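Local coordinates for protein 5'-Methylthioadenosine Nucleosidase (Arabidopsis thaliana, PDB 2H8G) that is a nucleosidase of the phosphorylase superfamily and holds adenine in a pocket built on its mixed central sheet, at residues A[111-122]-A[217-228]; A[131-139]-A[194-205]. One frame throughout, in Å; residues are numbered along the deposited sequence.

Contact 1 (A[111-122]-A[217-228]); sequences IINAGTCGGFKV and VVFLKAVTDLVD. With ADE (adenine), chain C.
K221 reaches across from its strand to N113 on the parallel neighbour, its NZ giving a hydrogen bond of 2.9 Å to N113 OD1. The ammonium approaches from above the amide plane, 47° out of it, so the bond misses the oxygen's lone pairs. A bend at chi2 (-75°) turns the lysine chain back toward N113, and water 2 links NZ to T116 O. On the same sheet face, the ring of F219 presents its edge to N113 OD1, the ring and amide planes standing 80° apart. C117 SG rests 3.6 Å from K221 CB. Where the strands run out, both carboxylate oxygens of D228 use their syn lone pairs: D228 OD1 takes K121 N at 2.7 Å, and D228 OD2 takes V122 N at 3.0 Å. V227 CB lies over one face of the F120 ring, toward its rim. Between these ends adenine is held by D225, the nearly straight bond from adenine N6 to D225 OD2 measuring 2.9 Å. T224 OG1 donates to D225 OD1, which probably helps to orient the carboxylate. Behind the first shell, D200 forms a salt bridge with K221, and V32 O takes a hydrogen bond from N113 ND2. Strand 28-32 flanks the start of 110-119 on its other edge, and strand 198-200 its later part; strand 130-138 pairs antiparallel with 217-226, and helix 233-259 packs on T116, A222 and T224.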
# COMPACT_ATOMS: atom_id res chain seq x y z
N ILE A 111 -2.12 4.85 -17.69
CA ILE A 111 -1.00 4.34 -16.91
C ILE A 111 -0.66 2.94 -17.39
O ILE A 111 -1.55 2.15 -17.68
CB ILE A 111 -1.35 4.25 -15.41
CG1 ILE A 111 -1.63 5.64 -14.86
CG2 ILE A 111 -0.22 3.58 -14.65
CD1 ILE A 111 -2.32 5.62 -13.52
N ILE A 112 0.63 2.64 -17.49
CA ILE A 112 1.05 1.30 -17.88
C ILE A 112 1.95 0.77 -16.78
O ILE A 112 2.99 1.35 -16.49
CB ILE A 112 1.88 1.29 -19.19
CG1 ILE A 112 1.07 1.88 -20.34
CG2 ILE A 112 2.31 -0.15 -19.51
CD1 ILE A 112 1.84 1.97 -21.65
N ASN A 113 1.52 -0.31 -16.13
CA ASN A 113 2.31 -0.94 -15.08
C ASN A 113 3.06 -2.05 -15.80
O ASN A 113 2.47 -3.05 -16.20
CB ASN A 113 1.40 -1.53 -13.99
CG ASN A 113 2.17 -2.30 -12.93
OD1 ASN A 113 1.67 -3.29 -12.39
ND2 ASN A 113 3.39 -1.85 -12.62
N ALA A 114 4.36 -1.86 -16.01
CA ALA A 114 5.17 -2.86 -16.70
C ALA A 114 6.18 -3.46 -15.75
O ALA A 114 6.81 -2.75 -14.97
CB ALA A 114 5.89 -2.21 -17.89
N GLY A 115 6.33 -4.78 -15.80
CA GLY A 115 7.29 -5.43 -14.93
C GLY A 115 7.31 -6.93 -15.11
O GLY A 115 6.55 -7.49 -15.91
N THR A 116 8.21 -7.58 -14.38
CA THR A 116 8.36 -9.02 -14.41
C THR A 116 7.36 -9.67 -13.46
O THR A 116 6.80 -9.02 -12.57
CB THR A 116 9.79 -9.43 -14.00
OG1 THR A 116 10.16 -8.78 -12.78
CG2 THR A 116 10.78 -9.04 -15.08
N CYS A 117 7.13 -10.96 -13.65
CA CYS A 117 6.16 -11.67 -12.82
C CYS A 117 6.38 -13.16 -12.89
O CYS A 117 7.17 -13.64 -13.71
CB CYS A 117 4.74 -11.37 -13.30
SG CYS A 117 4.34 -12.08 -14.93
N GLY A 118 5.68 -13.88 -12.03
CA GLY A 118 5.75 -15.33 -12.05
C GLY A 118 4.58 -15.77 -12.91
O GLY A 118 3.59 -15.04 -13.06
N GLY A 119 4.68 -16.96 -13.49
CA GLY A 119 3.61 -17.46 -14.33
C GLY A 119 3.30 -18.91 -14.02
O GLY A 119 4.12 -19.63 -13.44
N PHE A 120 2.10 -19.33 -14.37
CA PHE A 120 1.71 -20.72 -14.16
C PHE A 120 1.71 -21.45 -15.49
O PHE A 120 0.98 -21.09 -16.42
CB PHE A 120 0.33 -20.79 -13.50
CG PHE A 120 0.35 -20.41 -12.05
CD1 PHE A 120 0.23 -19.08 -11.67
CD2 PHE A 120 0.56 -21.37 -11.07
CE1 PHE A 120 0.33 -18.71 -10.33
CE2 PHE A 120 0.66 -21.02 -9.73
CZ PHE A 120 0.55 -19.68 -9.36
N LYS A 121 2.55 -22.48 -15.56
CA LYS A 121 2.69 -23.29 -16.76
C LYS A 121 1.35 -23.93 -17.12
O LYS A 121 1.00 -24.03 -18.30
CB LYS A 121 3.75 -24.37 -16.52
CG LYS A 121 4.04 -25.27 -17.71
CD LYS A 121 5.16 -26.26 -17.40
CE LYS A 121 4.79 -27.17 -16.23
NZ LYS A 121 5.85 -28.19 -15.96
N VAL A 122 0.60 -24.34 -16.10
CA VAL A 122 -0.70 -24.97 -16.34
C VAL A 122 -1.71 -24.00 -16.94
O VAL A 122 -2.70 -24.43 -17.54
CB VAL A 122 -1.28 -25.57 -15.04
CG1 VAL A 122 -0.32 -26.60 -14.46
CG2 VAL A 122 -1.57 -24.48 -14.03
N VAL A 217 -5.82 2.03 -16.82
CA VAL A 217 -4.55 1.37 -16.56
C VAL A 217 -4.42 0.05 -17.32
O VAL A 217 -5.37 -0.73 -17.41
CB VAL A 217 -4.33 1.13 -15.04
CG1 VAL A 217 -5.43 0.25 -14.49
CG2 VAL A 217 -2.97 0.49 -14.80
N VAL A 218 -3.24 -0.16 -17.88
CA VAL A 218 -2.92 -1.37 -18.64
C VAL A 218 -1.70 -2.00 -17.99
O VAL A 218 -0.90 -1.31 -17.35
CB VAL A 218 -2.62 -1.03 -20.12
CG1 VAL A 218 -2.06 -2.25 -20.84
CG2 VAL A 218 -3.90 -0.56 -20.80
N PHE A 219 -1.56 -3.31 -18.13
CA PHE A 219 -0.43 -4.02 -17.54
C PHE A 219 0.34 -4.85 -18.55
O PHE A 219 -0.25 -5.54 -19.38
CB PHE A 219 -0.90 -4.98 -16.43
CG PHE A 219 -1.75 -4.33 -15.38
CD1 PHE A 219 -3.09 -4.08 -15.62
CD2 PHE A 219 -1.21 -3.96 -14.15
CE1 PHE A 219 -3.89 -3.47 -14.65
CE2 PHE A 219 -1.99 -3.35 -13.18
CZ PHE A 219 -3.34 -3.10 -13.43
N LEU A 220 1.66 -4.76 -18.48
CA LEU A 220 2.53 -5.57 -19.33
C LEU A 220 3.35 -6.35 -18.31
O LEU A 220 4.14 -5.77 -17.56
CB LEU A 220 3.44 -4.69 -20.19
CG LEU A 220 2.71 -3.80 -21.20
CD1 LEU A 220 3.72 -2.93 -21.93
CD2 LEU A 220 1.92 -4.66 -22.18
N LYS A 221 3.13 -7.66 -18.26
CA LYS A 221 3.81 -8.50 -17.29
C LYS A 221 4.61 -9.59 -17.98
O LYS A 221 4.04 -10.45 -18.67
CB LYS A 221 2.78 -9.09 -16.32
CG LYS A 221 2.07 -8.02 -15.47
CD LYS A 221 2.98 -7.46 -14.37
CE LYS A 221 2.41 -6.17 -13.77
NZ LYS A 221 3.14 -5.77 -12.53
N ALA A 222 5.92 -9.54 -17.80
CA ALA A 222 6.84 -10.49 -18.42
C ALA A 222 7.23 -11.61 -17.46
O ALA A 222 7.76 -11.36 -16.38
CB ALA A 222 8.07 -9.75 -18.91
N VAL A 223 6.98 -12.85 -17.89
CA VAL A 223 7.26 -14.03 -17.07
C VAL A 223 8.73 -14.39 -16.94
O VAL A 223 9.39 -14.74 -17.92
CB VAL A 223 6.49 -15.26 -17.62
CG1 VAL A 223 6.74 -16.48 -16.75
CG2 VAL A 223 5.00 -14.95 -17.68
N THR A 224 9.23 -14.32 -15.71
CA THR A 224 10.62 -14.66 -15.41
C THR A 224 10.77 -16.02 -14.76
O THR A 224 11.86 -16.59 -14.73
CB THR A 224 11.27 -13.63 -14.46
OG1 THR A 224 10.41 -13.39 -13.34
CG2 THR A 224 11.53 -12.32 -15.19
N ASP A 225 9.68 -16.55 -14.22
CA ASP A 225 9.74 -17.84 -13.55
C ASP A 225 8.39 -18.53 -13.56
O ASP A 225 7.35 -17.88 -13.66
CB ASP A 225 10.21 -17.65 -12.10
CG ASP A 225 9.37 -16.63 -11.34
OD1 ASP A 225 9.51 -15.43 -11.61
OD2 ASP A 225 8.56 -17.05 -10.48
N LEU A 226 8.42 -19.86 -13.47
CA LEU A 226 7.20 -20.65 -13.46
C LEU A 226 6.94 -21.13 -12.04
O LEU A 226 7.67 -21.96 -11.50
CB LEU A 226 7.32 -21.83 -14.43
CG LEU A 226 7.57 -21.43 -15.89
CD1 LEU A 226 7.69 -22.69 -16.74
CD2 LEU A 226 6.44 -20.55 -16.39
N VAL A 227 5.89 -20.59 -11.43
CA VAL A 227 5.54 -20.93 -10.05
C VAL A 227 5.26 -22.41 -9.86
O VAL A 227 5.51 -22.96 -8.79
CB VAL A 227 4.33 -20.09 -9.58
CG1 VAL A 227 4.02 -20.40 -8.13
CG2 VAL A 227 4.64 -18.61 -9.75
N ASP A 228 4.74 -23.05 -10.90
CA ASP A 228 4.45 -24.48 -10.83
C ASP A 228 5.49 -25.28 -11.61
O ASP A 228 5.24 -26.40 -12.06
CB ASP A 228 3.03 -24.77 -11.35
CG ASP A 228 2.78 -24.20 -12.74
OD1 ASP A 228 3.65 -23.46 -13.26
OD2 ASP A 228 1.70 -24.48 -13.30
N9 ADE C . 8.09 -11.41 -9.74
C8 ADE C . 8.73 -12.33 -10.49
N7 ADE C . 8.40 -13.61 -10.19
C5 ADE C . 7.48 -13.48 -9.18
C6 ADE C . 6.72 -14.42 -8.40
N6 ADE C . 6.83 -15.73 -8.59
N1 ADE C . 5.84 -13.90 -7.41
C2 ADE C . 5.74 -12.55 -7.22
N3 ADE C . 6.44 -11.58 -7.93
C4 ADE C . 7.28 -12.12 -8.89
O HOH W 1 5.10 -3.73 -10.95
O HOH W 2 5.80 -6.55 -12.22

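Contact 2 (A[131-139]-A[194-205]); sequences FLVSDVVFH and NDATLKDMEGAA. With ADE (adenine), chain C.
F131 and V136 meet segment 194-205 on two arms of one bent strand: the chain turns a corner at S134, and no direct hydrogen bond joins the segments, whose nearest CA atoms are those of V136 and A204, 5.5 Å apart. Before the corner, L198 lays CD2 over one face of the F131 ring, 3.9 Å from its centroid, while its other methyl, CD1, packs on F131 CB and V133 CG2. T197 CG2 touches the same ring at CE2. Beyond the corner A204 sits at the start of a helix and sends CB straight onto the middle of the F138 ring, 3.4 Å from the centroid and 9° off the ring normal. V136 CG2, held opposite its own N about chi1, packs against the A204 backbone, 3.4 Å from A204 N. Water 3 bridges F138 O and N194 ND2, and the same amide nitrogen packs against V137 CG2. H139 crosses K199 at about a right angle, and water 4, weakly bonded to H139 NE2, lies in the plane of the imidazole. K199, extended until a last bend at chi4 (-63°), delivers NZ to adenine N1 at 2.8 Å; D182 O holds the same nitrogen. D200 OD1 accepts from G203 N at 2.7 Å, an Asx motif that leads into helix 203-212, while T177 OG1 bonds to D200 OD2. Strand 198-200 and the turn after it thus form one wall of the adenine pocket, with K199, D200 and M201.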
# COMPACT_ATOMS: atom_id res chain seq x y z
N PHE A 131 2.72 -10.72 -21.10
CA PHE A 131 1.26 -10.73 -21.04
C PHE A 131 0.59 -9.38 -20.91
O PHE A 131 1.14 -8.45 -20.31
CB PHE A 131 0.80 -11.55 -19.84
CG PHE A 131 0.78 -13.04 -20.05
CD1 PHE A 131 1.96 -13.78 -20.11
CD2 PHE A 131 -0.44 -13.71 -20.15
CE1 PHE A 131 1.92 -15.16 -20.26
CE2 PHE A 131 -0.48 -15.09 -20.29
CZ PHE A 131 0.70 -15.82 -20.36
N LEU A 132 -0.61 -9.29 -21.46
CA LEU A 132 -1.44 -8.10 -21.33
C LEU A 132 -2.46 -8.62 -20.30
O LEU A 132 -3.07 -9.67 -20.52
CB LEU A 132 -2.16 -7.78 -22.65
CG LEU A 132 -2.93 -6.47 -22.70
CD1 LEU A 132 -1.97 -5.29 -22.52
CD2 LEU A 132 -3.65 -6.37 -24.03
N VAL A 133 -2.63 -7.93 -19.19
CA VAL A 133 -3.54 -8.40 -18.15
C VAL A 133 -5.01 -8.04 -18.38
O VAL A 133 -5.33 -6.92 -18.75
CB VAL A 133 -3.11 -7.85 -16.77
CG1 VAL A 133 -4.14 -8.20 -15.71
CG2 VAL A 133 -1.75 -8.43 -16.39
N SER A 134 -5.90 -9.01 -18.14
CA SER A 134 -7.35 -8.80 -18.29
C SER A 134 -7.93 -8.13 -17.05
O SER A 134 -8.57 -7.08 -17.13
CB SER A 134 -8.05 -10.14 -18.54
OG SER A 134 -7.71 -11.11 -17.57
N ASP A 135 -7.73 -8.76 -15.90
CA ASP A 135 -8.18 -8.21 -14.63
C ASP A 135 -7.16 -8.57 -13.56
O ASP A 135 -6.28 -9.40 -13.80
CB ASP A 135 -9.59 -8.70 -14.24
CG ASP A 135 -9.73 -10.20 -14.29
OD1 ASP A 135 -8.72 -10.92 -14.15
OD2 ASP A 135 -10.88 -10.67 -14.44
N VAL A 136 -7.28 -7.96 -12.40
CA VAL A 136 -6.33 -8.18 -11.33
C VAL A 136 -6.99 -8.34 -9.97
O VAL A 136 -8.04 -7.76 -9.71
CB VAL A 136 -5.32 -7.01 -11.29
CG1 VAL A 136 -6.04 -5.71 -10.96
CG2 VAL A 136 -4.21 -7.31 -10.31
N VAL A 137 -6.37 -9.13 -9.11
CA VAL A 137 -6.86 -9.38 -7.77
C VAL A 137 -5.69 -9.49 -6.80
O VAL A 137 -4.53 -9.57 -7.24
CB VAL A 137 -7.64 -10.73 -7.68
CG1 VAL A 137 -8.87 -10.68 -8.57
CG2 VAL A 137 -6.74 -11.88 -8.10
N PHE A 138 -5.99 -9.47 -5.50
CA PHE A 138 -4.98 -9.67 -4.45
C PHE A 138 -5.21 -11.08 -3.91
O PHE A 138 -6.36 -11.51 -3.82
CB PHE A 138 -5.18 -8.74 -3.24
CG PHE A 138 -4.84 -7.30 -3.47
CD1 PHE A 138 -5.82 -6.40 -3.87
CD2 PHE A 138 -3.56 -6.82 -3.23
CE1 PHE A 138 -5.53 -5.05 -4.01
CE2 PHE A 138 -3.26 -5.47 -3.36
CZ PHE A 138 -4.25 -4.58 -3.75
N HIS A 139 -4.14 -11.78 -3.55
CA HIS A 139 -4.30 -13.11 -2.96
C HIS A 139 -3.87 -13.15 -1.50
O HIS A 139 -4.03 -14.18 -0.84
CB HIS A 139 -3.53 -14.18 -3.76
CG HIS A 139 -2.10 -13.85 -4.03
ND1 HIS A 139 -1.10 -13.95 -3.08
CD2 HIS A 139 -1.49 -13.42 -5.16
CE1 HIS A 139 0.05 -13.60 -3.62
NE2 HIS A 139 -0.16 -13.27 -4.88
N ASN A 194 -8.59 -18.33 -7.70
CA ASN A 194 -8.93 -17.13 -8.46
C ASN A 194 -8.57 -17.26 -9.94
O ASN A 194 -8.76 -16.33 -10.72
CB ASN A 194 -8.31 -15.86 -7.85
CG ASN A 194 -6.79 -15.83 -7.92
OD1 ASN A 194 -6.18 -16.29 -8.88
ND2 ASN A 194 -6.17 -15.23 -6.90
N ASP A 195 -8.06 -18.43 -10.31
CA ASP A 195 -7.70 -18.75 -11.69
C ASP A 195 -6.71 -17.78 -12.34
O ASP A 195 -6.82 -17.48 -13.53
CB ASP A 195 -8.98 -18.83 -12.52
CG ASP A 195 -8.78 -19.57 -13.83
OD1 ASP A 195 -8.23 -20.69 -13.80
OD2 ASP A 195 -9.18 -19.04 -14.89
N ALA A 196 -5.75 -17.31 -11.56
CA ALA A 196 -4.75 -16.38 -12.08
C ALA A 196 -3.73 -17.12 -12.94
O ALA A 196 -3.44 -18.29 -12.71
CB ALA A 196 -4.04 -15.68 -10.94
N THR A 197 -3.20 -16.43 -13.94
CA THR A 197 -2.18 -16.99 -14.80
C THR A 197 -0.84 -16.41 -14.38
O THR A 197 0.20 -17.05 -14.54
CB THR A 197 -2.40 -16.61 -16.29
OG1 THR A 197 -3.60 -17.23 -16.76
CG2 THR A 197 -1.22 -17.06 -17.14
N LEU A 198 -0.89 -15.20 -13.82
CA LEU A 198 0.31 -14.47 -13.41
C LEU A 198 0.30 -14.06 -11.94
O LEU A 198 -0.76 -13.84 -11.36
CB LEU A 198 0.44 -13.21 -14.26
CG LEU A 198 0.21 -13.38 -15.77
CD1 LEU A 198 -0.04 -12.02 -16.40
CD2 LEU A 198 1.39 -14.08 -16.40
N LYS A 199 1.50 -13.92 -11.37
CA LYS A 199 1.66 -13.56 -9.97
C LYS A 199 2.72 -12.47 -9.85
O LYS A 199 3.83 -12.61 -10.38
CB LYS A 199 2.08 -14.80 -9.18
CG LYS A 199 2.35 -14.58 -7.70
CD LYS A 199 2.83 -15.89 -7.04
CE LYS A 199 3.08 -15.72 -5.56
NZ LYS A 199 4.17 -14.74 -5.28
N ASP A 200 2.39 -11.38 -9.16
CA ASP A 200 3.35 -10.29 -8.98
C ASP A 200 3.22 -9.66 -7.60
O ASP A 200 2.55 -10.20 -6.72
CB ASP A 200 3.18 -9.22 -10.06
CG ASP A 200 2.02 -8.30 -9.80
OD1 ASP A 200 2.04 -7.15 -10.30
OD2 ASP A 200 1.07 -8.71 -9.09
N MET A 201 3.86 -8.51 -7.42
CA MET A 201 3.83 -7.84 -6.13
C MET A 201 3.32 -6.41 -6.12
O MET A 201 3.36 -5.76 -5.07
CB MET A 201 5.24 -7.89 -5.51
CG MET A 201 5.72 -9.30 -5.21
SD MET A 201 7.48 -9.42 -4.80
CE MET A 201 7.52 -8.55 -3.27
N GLU A 202 2.82 -5.91 -7.25
CA GLU A 202 2.33 -4.52 -7.30
C GLU A 202 1.03 -4.26 -8.06
O GLU A 202 0.28 -3.34 -7.71
CB GLU A 202 3.38 -3.60 -7.93
CG GLU A 202 4.71 -3.46 -7.19
CD GLU A 202 5.71 -4.54 -7.53
OE1 GLU A 202 5.69 -5.04 -8.68
OE2 GLU A 202 6.53 -4.88 -6.65
N GLY A 203 0.77 -5.05 -9.09
CA GLY A 203 -0.39 -4.85 -9.94
C GLY A 203 -1.73 -4.41 -9.37
O GLY A 203 -2.27 -3.36 -9.74
N ALA A 204 -2.27 -5.20 -8.45
CA ALA A 204 -3.58 -4.88 -7.88
C ALA A 204 -3.62 -3.55 -7.14
O ALA A 204 -4.68 -2.93 -7.04
CB ALA A 204 -4.04 -6.01 -6.98
N ALA A 205 -2.47 -3.13 -6.60
CA ALA A 205 -2.40 -1.87 -5.86
C ALA A 205 -2.38 -0.71 -6.85
O ALA A 205 -3.00 0.33 -6.61
CB ALA A 205 -1.15 -1.85 -4.99
N9 ADE C . 8.09 -11.41 -9.74
C8 ADE C . 8.73 -12.33 -10.49
N7 ADE C . 8.40 -13.61 -10.19
C5 ADE C . 7.48 -13.48 -9.18
C6 ADE C . 6.72 -14.42 -8.40
N6 ADE C . 6.83 -15.73 -8.59
N1 ADE C . 5.84 -13.90 -7.41
C2 ADE C . 5.74 -12.55 -7.22
N3 ADE C . 6.44 -11.58 -7.93
C4 ADE C . 7.28 -12.12 -8.89
O HOH W 3 -7.71 -13.75 -4.81
O HOH W 4 2.94 -12.26 -4.82

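How the contacts relate
The two contacts show how one pocket can be assembled from strands distant in sequence. Their centres lie 8 Å apart, and both reach the same mixed sheet and the same adenine. Along the chain, 111-122 comes first, then both segments of contact 2, then 217-228, so contact 1 brackets contact 2. Strand 130-138 is the next strand after 110-119, and helix 203-212 leads to 217-226. Backbone pairing in the sheet also joins them: F131 N lies 2.8 Å from K221 O, and G118 N 2.8 Å from K199 O, both probable hydrogen bonds. Residues from both contacts thus come together round one base.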